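Local coordinates for beta-lactamase (Klebsiella pneumoniae, PDB 6HUH), which probably hydrolyses beta-lactam antibiotics to substituted beta-amino acids, as a class D beta-lactamase that gives resistance to such drugs, at residues A[160-163]-A[164-167]; A[170-174]-A[175-179]. All coordinates share one frame; numbering follows the deposited sequence.

Contact 1 (A[160-163]-A[164-167]); sequences RFLG and KLVS
K164 turns back along helix 155-166 and lays its side chain across that of R160, one helical turn earlier. Its CB starts over the backbone, 3.4 Å from F161 O. With CG anti to the carbonyl carbon (chi1 -76°), the chain runs back toward R160: CG packs 3.6 Å from R160 NH2, meeting the guanidinium at its edge and in its plane. The chain stays extended through CD, and CE passes 3.9 Å from R160 NE. A final bend at chi4 leaves NZ 3.8 Å from R160 NH2, so two positive groups lie close together and would be expected to repel each other somewhat on this partly exposed side. Around the helix, L165 CD2 approaches the F161 ring obliquely, 4.0 Å from CZ, and also lies near L162 CD1. Regular i to i+4 bonds join L165 N to F161 O and V166 N to L162 O. Further along, S167 OG donates to G163 O (2.9 Å), nearly in line with the carbonyl, while S167 N reaches the same oxygen weakly. F161, edge-to-face with Y127, and L165 meet L59 of helix 56-64. L162 and V166 lean on strands 215-225 and 228-238, through V220, W222 and I231: plain helix packing against the antiparallel sheet of the transpeptidase-like class D fold.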
loop_
_atom_site.group_PDB
_atom_site.type_symbol
_atom_site.label_atom_id
_atom_site.label_comp_id
_atom_site.label_asym_id
_atom_site.label_seq_id
_atom_site.Cartn_x
_atom_site.Cartn_y
_atom_site.Cartn_z
ATOM N N ARG A 160 -12.321 17.901 16.661
ATOM C CA ARG A 160 -12.165 17.725 18.095
ATOM C C ARG A 160 -11.641 16.305 18.381
ATOM O O ARG A 160 -10.623 16.150 19.072
ATOM C CB ARG A 160 -13.507 17.988 18.775
ATOM C CG ARG A 160 -13.512 17.872 20.290
ATOM C CD ARG A 160 -12.634 18.900 20.978
ATOM N NE ARG A 160 -11.466 18.240 21.557
ATOM C CZ ARG A 160 -10.578 18.835 22.342
ATOM N NH1 ARG A 160 -10.704 20.122 22.643
ATOM N NH2 ARG A 160 -9.551 18.148 22.829
ATOM N N PHE A 161 -12.300 15.280 17.775
ATOM C CA PHE A 161 -11.922 13.866 17.874
ATOM C C PHE A 161 -10.466 13.651 17.406
ATOM O O PHE A 161 -9.673 13.100 18.165
ATOM C CB PHE A 161 -12.913 12.958 17.095
ATOM C CG PHE A 161 -12.371 11.576 16.785
ATOM C CD1 PHE A 161 -12.213 10.631 17.790
ATOM C CD2 PHE A 161 -11.959 11.246 15.503
ATOM C CE1 PHE A 161 -11.652 9.380 17.516
ATOM C CE2 PHE A 161 -11.396 10.000 15.229
ATOM C CZ PHE A 161 -11.247 9.073 16.237
ATOM N N LEU A 162 -10.141 14.106 16.165
ATOM C CA LEU A 162 -8.831 14.038 15.520
ATOM C C LEU A 162 -7.763 14.684 16.393
ATOM O O LEU A 162 -6.653 14.149 16.488
ATOM C CB LEU A 162 -8.883 14.739 14.142
ATOM C CG LEU A 162 -9.047 13.914 12.847
ATOM C CD1 LEU A 162 -9.662 12.541 13.077
ATOM C CD2 LEU A 162 -9.843 14.675 11.800
ATOM N N GLY A 163 -8.125 15.794 17.043
ATOM C CA GLY A 163 -7.263 16.544 17.950
ATOM C C GLY A 163 -6.887 15.781 19.205
ATOM O O GLY A 163 -5.805 15.982 19.757
ATOM N N LYS A 164 -7.785 14.900 19.669
ATOM C CA LYS A 164 -7.547 14.068 20.839
ATOM C C LYS A 164 -6.592 12.911 20.476
ATOM O O LYS A 164 -5.702 12.576 21.274
ATOM C CB LYS A 164 -8.874 13.543 21.405
ATOM C CG LYS A 164 -9.672 14.584 22.185
ATOM C CD LYS A 164 -10.944 13.979 22.814
ATOM C CE LYS A 164 -11.741 14.978 23.618
ATOM N NZ LYS A 164 -11.073 15.340 24.901
ATOM N N LEU A 165 -6.760 12.313 19.266
ATOM C CA LEU A 165 -5.891 11.209 18.885
ATOM C C LEU A 165 -4.480 11.734 18.548
ATOM O O LEU A 165 -3.495 11.074 18.901
ATOM C CB LEU A 165 -6.497 10.247 17.820
ATOM C CG LEU A 165 -6.279 10.399 16.302
ATOM C CD1 LEU A 165 -4.965 9.742 15.859
ATOM C CD2 LEU A 165 -7.377 9.658 15.548
ATOM N N VAL A 166 -4.383 12.947 17.975
ATOM C CA VAL A 166 -3.094 13.555 17.652
ATOM C C VAL A 166 -2.347 14.096 18.927
ATOM O O VAL A 166 -1.114 14.174 18.917
ATOM C CB VAL A 166 -3.267 14.606 16.533
ATOM C CG1 VAL A 166 -2.953 16.029 16.991
ATOM C CG2 VAL A 166 -2.437 14.236 15.337
ATOM N N SER A 167 -3.091 14.418 20.011
ATOM C CA SER A 167 -2.549 14.950 21.272
ATOM C C SER A 167 -2.261 13.900 22.353
ATOM O O SER A 167 -1.791 14.259 23.429
ATOM C CB SER A 167 -3.477 16.016 21.848
ATOM O OG SER A 167 -3.541 17.175 21.032
#

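Contact 2 (A[170-174]-A[175-179]); sequences LPVSA and QTLQH
S173 and L177 are joined by the first backbone bond of helix 174-184, L177 N to S173 O (3.2 Å), and Q178 N to A174 O (2.8 Å) is the next such bond along. Before the helix the chain is extended through V172 and S173, following an inverse gamma turn centred on P171 that V172 N closes on L170 O. S173 is the N-cap. Its OG sits between the backbone N and the carbonyl carbon (chi1 71°) and takes the N-H of T176 at 3.0 Å, with an N-H...O angle of 147°, satisfying an amide that the first turn leaves without a main-chain carbonyl four residues back. Outside the cap, Q175 bends at chi2 (-81°) and folds its amide over the serine, with NE2 3.5 Å from S173 CB, a packing contact. On the other side of the cap, V172 and L177 form a hydrophobic staple: the residue before the N-cap and the fourth residue after it cross at about a right angle, V172 CG2 lying 3.7 Å from L177 CD2. V172 also crosses T176 steeply, its CB 3.8 Å from T176 CG2. Staple and cap together are a pairing common at helix N-termini, consistent with a well-defined start. V172 and T176 rest on helix 56-64 at L59, with D63 and Y62 alongside. H179 stacks on Y62 and its ND1 is hydrogen-bonded to E70, while L177 reaches L165 on helix 155-166.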
loop_
_atom_site.group_PDB
_atom_site.type_symbol
_atom_site.label_atom_id
_atom_site.label_comp_id
_atom_site.label_asym_id
_atom_site.label_seq_id
_atom_site.Cartn_x
_atom_site.Cartn_y
_atom_site.Cartn_z
ATOM N N LEU A 170 -6.583 10.281 23.651
ATOM C CA LEU A 170 -7.433 9.079 23.608
ATOM C C LEU A 170 -6.779 7.909 24.394
ATOM O O LEU A 170 -5.547 7.886 24.497
ATOM C CB LEU A 170 -7.868 8.698 22.168
ATOM C CG LEU A 170 -8.744 9.745 21.414
ATOM C CD1 LEU A 170 -9.104 9.268 20.037
ATOM C CD2 LEU A 170 -10.023 10.064 22.147
ATOM N N PRO A 171 -7.576 6.994 25.036
ATOM C CA PRO A 171 -6.979 5.945 25.888
ATOM C C PRO A 171 -6.307 4.792 25.137
ATOM O O PRO A 171 -6.553 3.617 25.418
ATOM C CB PRO A 171 -8.173 5.481 26.731
ATOM C CG PRO A 171 -9.327 5.625 25.837
ATOM C CD PRO A 171 -9.056 6.899 25.056
ATOM N N VAL A 172 -5.460 5.138 24.165
ATOM C CA VAL A 172 -4.735 4.195 23.323
ATOM C C VAL A 172 -3.236 4.447 23.448
ATOM O O VAL A 172 -2.817 5.520 23.888
ATOM C CB VAL A 172 -5.236 4.192 21.848
ATOM C CG1 VAL A 172 -6.723 3.839 21.760
ATOM C CG2 VAL A 172 -4.958 5.508 21.145
ATOM N N SER A 173 -2.434 3.442 23.089
ATOM C CA SER A 173 -0.976 3.466 23.126
ATOM C C SER A 173 -0.378 4.272 21.960
ATOM O O SER A 173 -1.082 4.602 20.997
ATOM C CB SER A 173 -0.442 2.040 23.074
ATOM O OG SER A 173 -0.653 1.477 21.789
ATOM N N ALA A 174 0.945 4.525 22.038
ATOM C CA ALA A 174 1.732 5.208 21.022
ATOM C C ALA A 174 1.738 4.378 19.732
ATOM O O ALA A 174 1.449 4.926 18.659
ATOM C CB ALA A 174 3.155 5.418 21.527
ATOM N N GLN A 175 2.022 3.056 19.849
ATOM C CA GLN A 175 2.046 2.120 18.730
ATOM C C GLN A 175 0.664 1.937 18.069
ATOM O O GLN A 175 0.624 1.717 16.857
ATOM C CB GLN A 175 2.694 0.784 19.080
ATOM C CG GLN A 175 2.029 -0.008 20.217
ATOM C CD GLN A 175 2.404 0.425 21.629
ATOM O OE1 GLN A 175 3.028 1.475 21.886
ATOM N NE2 GLN A 175 1.982 -0.376 22.592
ATOM N N THR A 176 -0.464 2.114 18.820
ATOM C CA THR A 176 -1.811 2.083 18.229
ATOM C C THR A 176 -1.930 3.309 17.331
ATOM O O THR A 176 -2.397 3.177 16.201
ATOM C CB THR A 176 -2.919 1.983 19.309
ATOM O OG1 THR A 176 -2.918 0.660 19.867
ATOM C CG2 THR A 176 -4.311 2.273 18.755
ATOM N N LEU A 177 -1.445 4.489 17.813
ATOM C CA LEU A 177 -1.468 5.763 17.077
ATOM C C LEU A 177 -0.558 5.689 15.872
ATOM O O LEU A 177 -0.911 6.248 14.833
ATOM C CB LEU A 177 -1.043 6.970 17.949
ATOM C CG LEU A 177 -1.916 7.386 19.152
ATOM C CD1 LEU A 177 -1.251 8.508 19.926
ATOM C CD2 LEU A 177 -3.315 7.821 18.722
ATOM N N GLN A 178 0.614 5.019 16.001
ATOM C CA GLN A 178 1.543 4.883 14.886
ATOM C C GLN A 178 1.021 3.924 13.812
ATOM O O GLN A 178 1.091 4.258 12.636
ATOM C CB GLN A 178 2.959 4.528 15.348
ATOM C CG GLN A 178 4.046 4.800 14.299
ATOM C CD GLN A 178 4.368 6.271 14.088
ATOM O OE1 GLN A 178 3.916 6.906 13.121
ATOM N NE2 GLN A 178 5.195 6.833 14.965
ATOM N N HIS A 179 0.460 2.771 14.188
ATOM C CA HIS A 179 -0.104 1.846 13.198
ATOM C C HIS A 179 -1.271 2.512 12.434
ATOM O O HIS A 179 -1.341 2.407 11.204
ATOM C CB HIS A 179 -0.573 0.558 13.866
ATOM C CG HIS A 179 0.513 -0.416 14.213
ATOM N ND1 HIS A 179 1.494 -0.759 13.306
ATOM C CD2 HIS A 179 0.672 -1.168 15.331
ATOM C CE1 HIS A 179 2.245 -1.671 13.913
ATOM N NE2 HIS A 179 1.792 -1.944 15.133
#

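Contact 1 lies on the last turns of helix 155-166 and is partly buried; contact 2 starts the next helix, 174-184, and is a surface contact. Their centres are 12 Å apart. They touch directly: L170 CD1 packs 3.6 Å from F161 CE1 and also on L165, its other methyl meets K164, and L177 CD2 lies against L165 O. Both press apolar side chains on L59 of helix 56-64, and contact 1 also meets strands 215-225 and 228-238. Chemistry follows place: S167 donates to a carbonyl in contact 1, whereas S173 accepts from an amide in contact 2.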